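Local coordinates for protein flavodoxin (Streptococcus pneumoniae serotype 4, PDB 5LJL) that binds FMN and probably serves as a low-potential electron donor to a number of redox enzymes, at residues Asn15-Ile19 with Val88-Gly92; Ala44-Leu48 with Leu79-Lys84; Phe72-Ala77 with Asp105-Phe110; Gly118-Val122 with Phe139-Leu143. All coordinates share one frame; numbering follows the deposited sequence.

Interaction 1: residues Asn15-Ile19 with Val88-Gly92. With PO4 (phosphate ion), chain B.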
loop_
_atom_site.group_PDB
_atom_site.type_symbol
_atom_site.label_atom_id
_atom_site.label_comp_id
_atom_site.label_asym_id
_atom_site.label_seq_id
_atom_site.Cartn_x
_atom_site.Cartn_y
_atom_site.Cartn_z
ATOM N N ASN A 15 -3.258 2.338 -12.935
ATOM C CA ASN A 15 -2.023 1.587 -12.728
ATOM C C ASN A 15 -1.899 1.105 -11.317
ATOM O O ASN A 15 -1.461 -0.052 -11.040
ATOM C CB ASN A 15 -0.799 2.379 -13.105
ATOM C CG ASN A 15 -0.742 2.686 -14.593
ATOM O OD1 ASN A 15 -1.147 1.874 -15.414
ATOM N ND2 ASN A 15 -0.294 3.842 -14.931
ATOM N N THR A 16 -2.185 2.001 -10.376
ATOM C CA THR A 16 -2.052 1.680 -8.984
ATOM C C THR A 16 -3.068 0.680 -8.537
ATOM O O THR A 16 -2.757 -0.180 -7.725
ATOM C CB THR A 16 -2.001 2.961 -8.082
ATOM O OG1 THR A 16 -0.917 3.792 -8.544
ATOM C CG2 THR A 16 -1.786 2.598 -6.636
ATOM N N GLU A 17 -4.293 0.722 -9.089
ATOM C CA GLU A 17 -5.273 -0.306 -8.804
ATOM C C GLU A 17 -4.810 -1.719 -9.236
ATOM O O GLU A 17 -4.913 -2.698 -8.441
ATOM C CB GLU A 17 -6.696 -0.011 -9.353
ATOM C CG GLU A 17 -7.677 -1.050 -8.911
ATOM C CD GLU A 17 -9.115 -0.849 -9.304
ATOM O OE1 GLU A 17 -9.460 0.153 -9.961
ATOM O OE2 GLU A 17 -9.907 -1.745 -8.846
ATOM N N GLU A 18 -4.198 -1.782 -10.398
ATOM C CA GLU A 18 -3.717 -3.037 -10.953
ATOM C C GLU A 18 -2.600 -3.624 -10.050
ATOM O O GLU A 18 -2.553 -4.823 -9.773
ATOM C CB GLU A 18 -3.135 -2.816 -12.329
ATOM C CG GLU A 18 -2.638 -4.082 -12.923
ATOM C CD GLU A 18 -2.422 -3.991 -14.390
ATOM O OE1 GLU A 18 -2.813 -4.974 -15.056
ATOM O OE2 GLU A 18 -1.854 -2.966 -14.851
ATOM N N ILE A 19 -1.752 -2.742 -9.567
ATOM C CA ILE A 19 -0.670 -3.110 -8.632
ATOM C C ILE A 19 -1.203 -3.635 -7.335
ATOM O O ILE A 19 -0.675 -4.639 -6.818
ATOM C CB ILE A 19 0.236 -1.884 -8.448
ATOM C CG1 ILE A 19 1.071 -1.628 -9.737
ATOM C CG2 ILE A 19 1.030 -1.916 -7.154
ATOM C CD1 ILE A 19 1.628 -0.183 -9.755
ATOM N N VAL A 88 4.101 -0.635 1.635
ATOM C CA VAL A 88 3.618 0.446 0.758
ATOM C C VAL A 88 4.120 0.229 -0.662
ATOM O O VAL A 88 5.301 -0.109 -0.892
ATOM C CB VAL A 88 4.016 1.877 1.224
ATOM C CG1 VAL A 88 3.265 2.965 0.483
ATOM C CG2 VAL A 88 3.740 2.025 2.696
ATOM N N VAL A 89 3.205 0.348 -1.614
ATOM C CA VAL A 89 3.558 0.272 -3.031
ATOM C C VAL A 89 2.943 1.419 -3.833
ATOM O O VAL A 89 1.997 2.058 -3.352
ATOM C CB VAL A 89 3.088 -1.105 -3.630
ATOM C CG1 VAL A 89 3.703 -2.259 -2.874
ATOM C CG2 VAL A 89 1.535 -1.168 -3.754
ATOM N N GLY A 90 3.321 1.602 -5.115
ATOM C CA GLY A 90 2.629 2.597 -5.890
ATOM C C GLY A 90 3.173 2.714 -7.269
ATOM O O GLY A 90 4.217 2.177 -7.541
ATOM N N SER A 91 2.408 3.381 -8.116
ATOM C CA SER A 91 2.904 3.771 -9.438
ATOM C C SER A 91 3.184 5.233 -9.507
ATOM O O SER A 91 2.518 6.041 -8.827
ATOM C CB SER A 91 1.877 3.415 -10.526
ATOM O OG SER A 91 2.307 3.793 -11.857
ATOM N N GLY A 92 4.165 5.589 -10.346
ATOM C CA GLY A 92 4.462 6.993 -10.546
ATOM C C GLY A 92 5.161 7.237 -11.886
ATOM O O GLY A 92 5.262 6.376 -12.733
HETATM P P PO4 B . -2.447 5.609 -11.416
HETATM O O1 PO4 B . -3.136 4.658 -10.516
HETATM O O2 PO4 B . -2.567 5.186 -12.866
HETATM O O3 PO4 B . -1.013 5.713 -11.054
HETATM O O4 PO4 B . -3.049 6.921 -11.288
HETATM O O HOH W 1 0.830 5.856 -12.814
#
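Ile19 and Val89 make the apolar half of this contact. The CG2 methyl of Ile19 meets CG2 of Val89 at 3.5 Å, the two side chains lying alongside with opposite headings, while Ile19 CD1 reaches further along the strand to Ser91 CB, 3.7 Å away. Branched aliphatic residues suit this place because Leu136 of helix 130-146 closes over both of them. The backbone of Gly90 lies close to Ile19 CD1.

The polar half gathers at the N-terminal end of helix 15-29. Thr16 OG1 lies anti to its own carbonyl carbon (chi1 -56°), which turns the hydroxyl toward both the strand and a bound phosphate ion. It accepts a weak bond from Ser91 N at 3.4 Å and donates to phosphate O3 at 3.2 Å. Two backbone amides add firmer grips: Thr16 N on phosphate O1 at 2.8 Å and Asn15 N on O2 at 2.9 Å. Ser11 OG, Thr13 OG1 and the amide of Met12 also bond to the ion.

One water links the parts, accepting from Asn15 ND2 and donating to phosphate O3 and to Ser91 OG, the last at 2.7 Å. Small and polar, Ser91 fits this junction, and its OG is also bonded to the carbonyl of Leu126.

The helix start, with the positive end of its dipole and N-H groups not used within the helix, would favour an anion. The ion probably comes from the crystallisation liquor, and its place among Ser11 to Thr16 is consistent with the phosphate-binding loop that holds the FMN phosphate in flavodoxins.

Interaction 2: residues Ala44-Leu48 with Leu79-Lys84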
loop_
_atom_site.group_PDB
_atom_site.type_symbol
_atom_site.label_atom_id
_atom_site.label_comp_id
_atom_site.label_asym_id
_atom_site.label_seq_id
_atom_site.Cartn_x
_atom_site.Cartn_y
_atom_site.Cartn_z
ATOM N N ALA A 44 -9.386 4.599 7.765
ATOM C CA ALA A 44 -8.006 4.176 8.174
ATOM C C ALA A 44 -8.075 3.243 9.394
ATOM O O ALA A 44 -7.315 2.250 9.513
ATOM C CB ALA A 44 -7.104 5.384 8.429
ATOM N N SER A 45 -8.985 3.524 10.338
ATOM C CA SER A 45 -9.106 2.722 11.548
ATOM C C SER A 45 -9.460 1.253 11.332
ATOM O O SER A 45 -9.243 0.400 12.244
ATOM C CB SER A 45 -10.067 3.401 12.560
ATOM O OG SER A 45 -11.359 3.469 12.016
ATOM N N ASP A 46 -9.959 0.894 10.159
ATOM C CA ASP A 46 -10.207 -0.495 9.820
ATOM C C ASP A 46 -8.927 -1.308 9.919
ATOM O O ASP A 46 -8.990 -2.510 10.157
ATOM C CB ASP A 46 -10.828 -0.715 8.454
ATOM C CG ASP A 46 -12.120 0.039 8.239
ATOM O OD1 ASP A 46 -12.491 0.080 7.050
ATOM O OD2 ASP A 46 -12.744 0.536 9.215
ATOM N N PHE A 47 -7.781 -0.659 9.760
ATOM C CA PHE A 47 -6.466 -1.339 9.974
ATOM C C PHE A 47 -6.294 -2.003 11.344
ATOM O O PHE A 47 -5.515 -3.002 11.442
ATOM C CB PHE A 47 -5.305 -0.368 9.694
ATOM C CG PHE A 47 -5.056 -0.074 8.191
ATOM C CD1 PHE A 47 -5.285 -1.012 7.185
ATOM C CD2 PHE A 47 -4.431 1.149 7.824
ATOM C CE1 PHE A 47 -4.993 -0.713 5.847
ATOM C CE2 PHE A 47 -4.104 1.429 6.453
ATOM C CZ PHE A 47 -4.391 0.465 5.506
ATOM N N LEU A 48 -6.947 -1.456 12.379
ATOM C CA LEU A 48 -6.883 -2.141 13.711
ATOM C C LEU A 48 -7.301 -3.581 13.680
ATOM O O LEU A 48 -6.833 -4.363 14.512
ATOM C CB LEU A 48 -7.667 -1.384 14.774
ATOM C CG LEU A 48 -7.098 0.016 15.091
ATOM C CD1 LEU A 48 -8.075 0.957 15.801
ATOM C CD2 LEU A 48 -5.754 -0.092 15.800
ATOM N N LEU A 79 -3.467 7.171 14.408
ATOM C CA LEU A 79 -3.714 5.803 14.980
ATOM C C LEU A 79 -2.480 5.229 15.655
ATOM O O LEU A 79 -1.366 5.622 15.318
ATOM C CB LEU A 79 -4.072 4.803 13.867
ATOM C CG LEU A 79 -5.353 5.060 13.081
ATOM C CD1 LEU A 79 -5.608 3.947 12.040
ATOM C CD2 LEU A 79 -6.545 5.194 14.034
ATOM N N ASN A 80 -2.672 4.296 16.603
ATOM C CA ASN A 80 -1.554 3.483 17.120
ATOM C C ASN A 80 -1.747 2.077 16.581
ATOM O O ASN A 80 -2.787 1.440 16.781
ATOM C CB ASN A 80 -1.433 3.511 18.658
ATOM C CG ASN A 80 -0.981 4.888 19.162
ATOM O OD1 ASN A 80 0.171 5.333 18.895
ATOM N ND2 ASN A 80 -1.877 5.598 19.844
ATOM N N LEU A 81 -0.801 1.658 15.749
ATOM C CA LEU A 81 -0.784 0.396 15.096
ATOM C C LEU A 81 0.395 -0.478 15.541
ATOM O O LEU A 81 0.907 -1.310 14.778
ATOM C CB LEU A 81 -0.751 0.577 13.552
ATOM C CG LEU A 81 -1.935 1.338 12.916
ATOM C CD1 LEU A 81 -1.757 1.456 11.412
ATOM C CD2 LEU A 81 -3.167 0.632 13.195
ATOM N N ASN A 82 0.774 -0.380 16.813
ATOM C CA ASN A 82 1.688 -1.407 17.351
ATOM C C ASN A 82 1.195 -2.845 17.160
ATOM O O ASN A 82 -0.003 -3.192 17.334
ATOM C CB ASN A 82 2.026 -1.127 18.827
ATOM C CG ASN A 82 2.733 0.209 19.010
ATOM O OD1 ASN A 82 3.960 0.253 19.093
ATOM N ND2 ASN A 82 1.988 1.313 18.974
ATOM N N GLY A 83 2.114 -3.699 16.726
ATOM C CA GLY A 83 1.773 -5.094 16.443
ATOM C C GLY A 83 1.262 -5.384 15.051
ATOM O O GLY A 83 0.918 -6.530 14.761
ATOM N N LYS A 84 1.186 -4.364 14.185
ATOM C CA LYS A 84 0.767 -4.606 12.814
ATOM C C LYS A 84 2.025 -4.565 11.915
ATOM O O LYS A 84 2.949 -3.840 12.208
ATOM C CB LYS A 84 -0.212 -3.532 12.319
ATOM C CG LYS A 84 -1.419 -3.180 13.229
ATOM C CD LYS A 84 -2.352 -4.312 13.377
ATOM C CE LYS A 84 -3.574 -3.987 14.238
ATOM N NZ LYS A 84 -4.274 -5.234 14.629
#
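Leu79 and Leu81 push their branches against the turn formed by Ala44-Leu48. The CD1 methyl of Leu79 rests on the backbone of Ala44, 3.5 Å from Ala44 O and 4.2 Å from Ala44 CB, and its other methyl faces CB of Ser45. A small alanine fits here, since its methyl is also pressed by Phe72 and Leu76 of helix 67-77. Further along, Leu81 CD2 lies 3.7 Å from Leu48 CD2, the two side chains crossing at about a right angle, and it also meets CB of Phe47. The ring of Phe47 leads inward from there to Val8 of strand 4-9.

Both segments are connecting loops of the flavodoxin-like alpha/beta fold: Ala44-Leu48 precedes strand 52-56, and Leu79-Lys84 carries the chain from helix 67-77 into strand 85-92. Leu81 to Lys84 form a type II turn, in which Gly83 takes a positive phi (87°) that suits a residue without a side chain.

At the outer side, Leu48 CD2 lies against the carbonyl oxygen of Asn80. The chain of Lys84 bends at its second torsion (chi2 -65°), bringing CE to 3.5 Å from Phe47 O. Lys84 NZ donates to Leu48 O at 2.7 Å, coming from 49° out of the carbonyl plane. A long, flexible lysine can reach across to the other loop, and the same NZ also bonds to the carbonyl of Ala50, tying its ammonium to two backbone oxygens.

Interaction 3: residues Phe72-Ala77 with Asp105-Phe110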
loop_
_atom_site.group_PDB
_atom_site.type_symbol
_atom_site.label_atom_id
_atom_site.label_comp_id
_atom_site.label_asym_id
_atom_site.label_seq_id
_atom_site.Cartn_x
_atom_site.Cartn_y
_atom_site.Cartn_z
ATOM N N PHE A 72 -7.578 10.210 4.589
ATOM C CA PHE A 72 -7.151 8.890 4.995
ATOM C C PHE A 72 -5.768 9.001 5.717
ATOM O O PHE A 72 -5.540 8.383 6.721
ATOM C CB PHE A 72 -7.085 7.991 3.745
ATOM C CG PHE A 72 -6.796 6.551 4.079
ATOM C CD1 PHE A 72 -7.815 5.689 4.413
ATOM C CD2 PHE A 72 -5.476 6.095 4.157
ATOM C CE1 PHE A 72 -7.583 4.379 4.759
ATOM C CE2 PHE A 72 -5.214 4.785 4.527
ATOM C CZ PHE A 72 -6.267 3.922 4.840
ATOM N N TYR A 73 -4.853 9.773 5.124
ATOM C CA TYR A 73 -3.522 10.013 5.723
ATOM C C TYR A 73 -3.682 10.629 7.130
ATOM O O TYR A 73 -2.964 10.236 8.043
ATOM C CB TYR A 73 -2.647 10.887 4.828
ATOM C CG TYR A 73 -1.281 11.319 5.348
ATOM C CD1 TYR A 73 -0.145 10.686 4.941
ATOM C CD2 TYR A 73 -1.145 12.440 6.182
ATOM C CE1 TYR A 73 1.094 11.054 5.424
ATOM C CE2 TYR A 73 0.081 12.846 6.666
ATOM C CZ TYR A 73 1.198 12.168 6.307
ATOM O OH TYR A 73 2.392 12.660 6.780
ATOM N N GLU A 74 -4.540 11.654 7.237
ATOM C CA GLU A 74 -4.748 12.310 8.529
ATOM C C GLU A 74 -5.248 11.344 9.563
ATOM O O GLU A 74 -4.739 11.337 10.714
ATOM C CB GLU A 74 -5.724 13.531 8.403
ATOM C CG GLU A 74 -5.091 14.652 7.573
ATOM C CD GLU A 74 -6.037 15.781 7.150
ATOM O OE1 GLU A 74 -7.179 15.784 7.610
ATOM O OE2 GLU A 74 -5.652 16.645 6.343
ATOM N N ASP A 75 -6.258 10.563 9.170
ATOM C CA ASP A 75 -6.791 9.579 10.071
ATOM C C ASP A 75 -5.762 8.519 10.463
ATOM O O ASP A 75 -5.647 8.161 11.672
ATOM C CB ASP A 75 -8.072 8.916 9.527
ATOM C CG ASP A 75 -9.249 9.878 9.356
ATOM O OD1 ASP A 75 -9.210 11.000 9.923
ATOM O OD2 ASP A 75 -10.184 9.519 8.574
ATOM N N LEU A 76 -4.996 8.035 9.478
ATOM C CA LEU A 76 -3.967 7.048 9.766
ATOM C C LEU A 76 -2.861 7.594 10.731
ATOM O O LEU A 76 -2.448 6.880 11.682
ATOM C CB LEU A 76 -3.355 6.545 8.452
ATOM C CG LEU A 76 -2.187 5.599 8.545
ATOM C CD1 LEU A 76 -2.530 4.299 9.257
ATOM C CD2 LEU A 76 -1.628 5.309 7.151
ATOM N N ALA A 77 -2.476 8.874 10.525
ATOM C CA ALA A 77 -1.383 9.466 11.325
ATOM C C ALA A 77 -1.819 9.533 12.813
ATOM O O ALA A 77 -1.004 9.624 13.723
ATOM C CB ALA A 77 -1.074 10.870 10.815
ATOM N N ASP A 105 6.008 9.057 1.545
ATOM C CA ASP A 105 5.235 9.740 2.590
ATOM C C ASP A 105 4.375 8.793 3.426
ATOM O O ASP A 105 4.276 8.944 4.641
ATOM C CB ASP A 105 4.362 10.804 1.961
ATOM C CG ASP A 105 5.166 11.937 1.330
ATOM O OD1 ASP A 105 6.379 12.073 1.593
ATOM O OD2 ASP A 105 4.531 12.580 0.508
ATOM N N PHE A 106 3.774 7.802 2.767
ATOM C CA PHE A 106 2.959 6.787 3.484
ATOM C C PHE A 106 3.853 5.832 4.273
ATOM O O PHE A 106 3.443 5.360 5.365
ATOM C CB PHE A 106 1.995 6.047 2.553
ATOM C CG PHE A 106 0.633 6.649 2.495
ATOM C CD1 PHE A 106 -0.244 6.424 3.548
ATOM C CD2 PHE A 106 0.233 7.490 1.486
ATOM C CE1 PHE A 106 -1.542 6.960 3.517
ATOM C CE2 PHE A 106 -1.042 8.029 1.441
ATOM C CZ PHE A 106 -1.956 7.777 2.473
ATOM N N ASP A 107 5.059 5.522 3.768
ATOM C CA ASP A 107 6.025 4.729 4.568
ATOM C C ASP A 107 6.255 5.450 5.911
ATOM O O ASP A 107 6.172 4.838 6.995
ATOM C CB ASP A 107 7.301 4.529 3.754
ATOM C CG ASP A 107 8.327 3.684 4.447
ATOM O OD1 ASP A 107 8.099 3.109 5.499
ATOM O OD2 ASP A 107 9.390 3.559 3.844
ATOM N N ARG A 108 6.515 6.764 5.867
ATOM C CA ARG A 108 6.811 7.531 7.086
ATOM C C ARG A 108 5.650 7.627 8.036
ATOM O O ARG A 108 5.830 7.484 9.253
ATOM C CB ARG A 108 7.351 8.925 6.719
ATOM C CG ARG A 108 8.687 8.874 6.024
ATOM C CD ARG A 108 9.879 8.686 6.981
ATOM N NE ARG A 108 11.169 9.033 6.298
ATOM C CZ ARG A 108 12.251 9.633 6.842
ATOM N NH1 ARG A 108 12.293 10.004 8.126
ATOM N NH2 ARG A 108 13.314 9.885 6.073
ATOM N N VAL A 109 4.448 7.857 7.526
ATOM C CA VAL A 109 3.288 7.891 8.376
ATOM C C VAL A 109 3.039 6.559 9.068
ATOM O O VAL A 109 2.702 6.525 10.289
ATOM C CB VAL A 109 2.043 8.537 7.693
ATOM C CG1 VAL A 109 1.337 7.566 6.811
ATOM C CG2 VAL A 109 1.067 9.015 8.771
ATOM N N PHE A 110 3.226 5.435 8.349
ATOM C CA PHE A 110 3.144 4.134 8.999
ATOM C C PHE A 110 4.203 3.936 10.144
ATOM O O PHE A 110 3.837 3.448 11.253
ATOM C CB PHE A 110 3.258 3.001 7.998
ATOM C CG PHE A 110 1.939 2.582 7.389
ATOM C CD1 PHE A 110 0.933 2.023 8.168
ATOM C CD2 PHE A 110 1.804 2.588 6.006
ATOM C CE1 PHE A 110 -0.224 1.558 7.582
ATOM C CE2 PHE A 110 0.656 2.046 5.394
ATOM C CZ PHE A 110 -0.369 1.559 6.195
HETATM O O HOH W 2 4.484 11.066 6.198
#
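Phe72, the first residue of its segment to touch the other helix, turns the edge of its ring to Phe106, with CD2 at 4.1 Å from Phe106 CE1. Tyr73 follows, its CG anti to the backbone N (chi1 175°), a torsion that carries the ring across to helix 101-113. There its edge is directed at the face of Phe106 in a T-shaped pair, with centroids 5.7 Å apart and planes at 82°. One face of the tyrosine ring receives the CG2 methyl of Val109 in a CH-pi contact, and Tyr73 CE1 comes within 3.5 Å of Val109 CB. Tyrosine suits this partly exposed place: the ring packs while the hydroxyl stays at the polar margin, where a water 2.7 Å from Tyr73 OH donates a bond to the carbonyl of Asp105.

Leu76 enters one turn later and points at the opposing helix. Its CD2 methyl sits over the centre of the Phe110 ring, touches Val109 CG1 at 3.7 Å, and also lies at the edge of the Phe106 ring. CD1 adds a contact with Phe110 CE1, so the branching of leucine puts both methyls to use. Ala77 closes the series: its CB is only 3.5 Å from Val109 CG2, a snug fit where the helices draw near and where a small residue fits.

The segments run nearly parallel, 25° apart with axes 10.1 Å distant. Helices 67-77 and 101-113 thus pack side by side on one face of the parallel sheet, with Phe72, Phe106 and Phe110 reaching down to Val55 of strand 52-56 and the last two also to Val88 of strand 85-92.

Interaction 4: residues Gly118-Val122 with Phe139-Leu143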
loop_
_atom_site.group_PDB
_atom_site.type_symbol
_atom_site.label_atom_id
_atom_site.label_comp_id
_atom_site.label_asym_id
_atom_site.label_seq_id
_atom_site.Cartn_x
_atom_site.Cartn_y
_atom_site.Cartn_z
ATOM N N GLY A 118 7.249 -4.626 6.829
ATOM C CA GLY A 118 7.554 -6.028 6.574
ATOM C C GLY A 118 8.408 -6.306 5.338
ATOM O O GLY A 118 8.853 -7.445 5.166
ATOM N N SER A 119 8.487 -5.362 4.400
ATOM C CA SER A 119 9.204 -5.547 3.136
ATOM C C SER A 119 9.484 -4.184 2.524
ATOM O O SER A 119 8.732 -3.222 2.770
ATOM C CB SER A 119 8.345 -6.438 2.182
ATOM O OG SER A 119 9.010 -6.889 1.064
ATOM N N GLU A 120 10.567 -4.102 1.744
ATOM C CA GLU A 120 10.973 -2.862 1.063
ATOM C C GLU A 120 9.793 -2.340 0.180
ATOM O O GLU A 120 9.105 -3.119 -0.491
ATOM C CB GLU A 120 12.256 -3.201 0.296
ATOM C CG GLU A 120 12.960 -2.131 -0.449
ATOM C CD GLU A 120 14.237 -2.653 -1.164
ATOM O OE1 GLU A 120 14.620 -1.979 -2.112
ATOM O OE2 GLU A 120 14.847 -3.717 -0.817
ATOM N N CYS A 121 9.583 -1.047 0.153
ATOM C CA CYS A 121 8.458 -0.523 -0.656
ATOM C C CYS A 121 8.754 -0.798 -2.138
ATOM O O CYS A 121 9.910 -0.847 -2.532
ATOM C CB CYS A 121 8.258 0.984 -0.366
ATOM S SG CYS A 121 9.611 1.985 -0.970
ATOM N N VAL A 122 7.696 -0.958 -2.929
ATOM C CA VAL A 122 7.816 -1.247 -4.366
ATOM C C VAL A 122 7.260 -0.055 -5.124
ATOM O O VAL A 122 6.059 0.184 -5.043
ATOM C CB VAL A 122 7.067 -2.555 -4.743
ATOM C CG1 VAL A 122 7.294 -2.868 -6.241
ATOM C CG2 VAL A 122 7.561 -3.737 -3.855
ATOM N N PHE A 139 7.465 -8.948 -2.582
ATOM C CA PHE A 139 6.898 -8.129 -1.454
ATOM C C PHE A 139 5.781 -8.867 -0.723
ATOM O O PHE A 139 5.810 -8.990 0.486
ATOM C CB PHE A 139 6.442 -6.806 -2.106
ATOM C CG PHE A 139 5.605 -5.906 -1.266
ATOM C CD1 PHE A 139 6.154 -4.883 -0.504
ATOM C CD2 PHE A 139 4.228 -6.037 -1.287
ATOM C CE1 PHE A 139 5.324 -4.008 0.192
ATOM C CE2 PHE A 139 3.427 -5.184 -0.570
ATOM C CZ PHE A 139 3.979 -4.154 0.171
ATOM N N ALA A 140 4.756 -9.364 -1.441
ATOM C CA ALA A 140 3.664 -10.098 -0.817
ATOM C C ALA A 140 4.150 -11.347 -0.113
ATOM O O ALA A 140 3.747 -11.656 1.010
ATOM C CB ALA A 140 2.626 -10.441 -1.903
ATOM N N GLU A 141 5.084 -12.066 -0.752
ATOM C CA GLU A 141 5.587 -13.353 -0.169
ATOM C C GLU A 141 6.383 -13.084 1.147
ATOM O O GLU A 141 6.293 -13.866 2.120
ATOM C CB GLU A 141 6.467 -14.081 -1.194
ATOM C CG GLU A 141 5.684 -14.628 -2.373
ATOM C CD GLU A 141 6.419 -14.752 -3.678
ATOM O OE1 GLU A 141 7.656 -14.733 -3.691
ATOM O OE2 GLU A 141 5.743 -15.013 -4.725
ATOM N N GLU A 142 7.134 -11.965 1.211
ATOM C CA GLU A 142 7.859 -11.594 2.425
ATOM C C GLU A 142 6.876 -11.201 3.543
ATOM O O GLU A 142 7.040 -11.616 4.667
ATOM C CB GLU A 142 8.911 -10.510 2.139
ATOM C CG GLU A 142 9.664 -10.100 3.399
ATOM C CD GLU A 142 10.836 -9.204 3.181
ATOM O OE1 GLU A 142 10.907 -8.628 2.088
ATOM O OE2 GLU A 142 11.731 -9.179 4.086
ATOM N N LEU A 143 5.831 -10.424 3.229
ATOM C CA LEU A 143 4.807 -10.152 4.246
ATOM C C LEU A 143 4.108 -11.383 4.793
ATOM O O LEU A 143 3.871 -11.511 6.014
ATOM C CB LEU A 143 3.761 -9.185 3.642
ATOM C CG LEU A 143 4.231 -7.772 3.254
ATOM C CD1 LEU A 143 3.021 -6.983 2.747
ATOM C CD2 LEU A 143 4.930 -7.044 4.392
HETATM O O HOH W 3 12.483 -6.257 1.677
#
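Helix 130-146 packs, with a polar margin, on an irregular stretch of the edge strand 116-125, joining Phe139-Leu143 to Gly118-Val122; the helix follows that strand in the chain. Inward, Val122 CG2 touches Phe139 CB at 3.7 Å, and Val89 of the neighbouring strand adjoins both residues. The Phe139 ring, its CG anti to the backbone N (chi1 169°), brings its edge to the carbonyl of Glu120, with Phe139 CD1 3.4 Å from Glu120 O. Leu143 sets CD2 3.6 Å from Gly118 CA; glycine suits the place, because a CB would collide with that methyl.

At the polar side, Ser119 OG donates to Glu142 OE1 at 2.8 Å, meeting it from 41° above the carboxylate plane. A water donates to the same OE1 and accepts from Glu120 N. In the extended Glu142 chain, Glu142 CG lies 3.3 Å from Gly118 O.

Glu142 OE2 forms a salt bridge with Lys146, whose ammonium also binds Gly118 O. The carboxylate, held by hydroxyl, water and lysine, is probably favoured in its charged form, whereas the amide N of Ser119 is buried with no partner in the model, which probably carries some energetic cost.

In the fold
Interactions 1, 3 and 4 are buried; interaction 2, at connecting loops, is only partly so. Interactions 1 and 4 share one face of the parallel sheet and meet through the neighbouring strands 85-92 and 116-125, where Gly90 N and Val122 O make a probable backbone hydrogen bond. Interaction 3 lies on the opposite face, where Val88 packs on Phe106 and Phe110. Interaction 2 continues that layer, with Ala44 and Phe47 against Phe72 and Leu81 against Leu76. Chemistry follows place: interaction 3 is aromatic and aliphatic, interaction 1 pairs aliphatic packing with anion binding, and interactions 2 and 4 add a lysine or carboxylate at their margins.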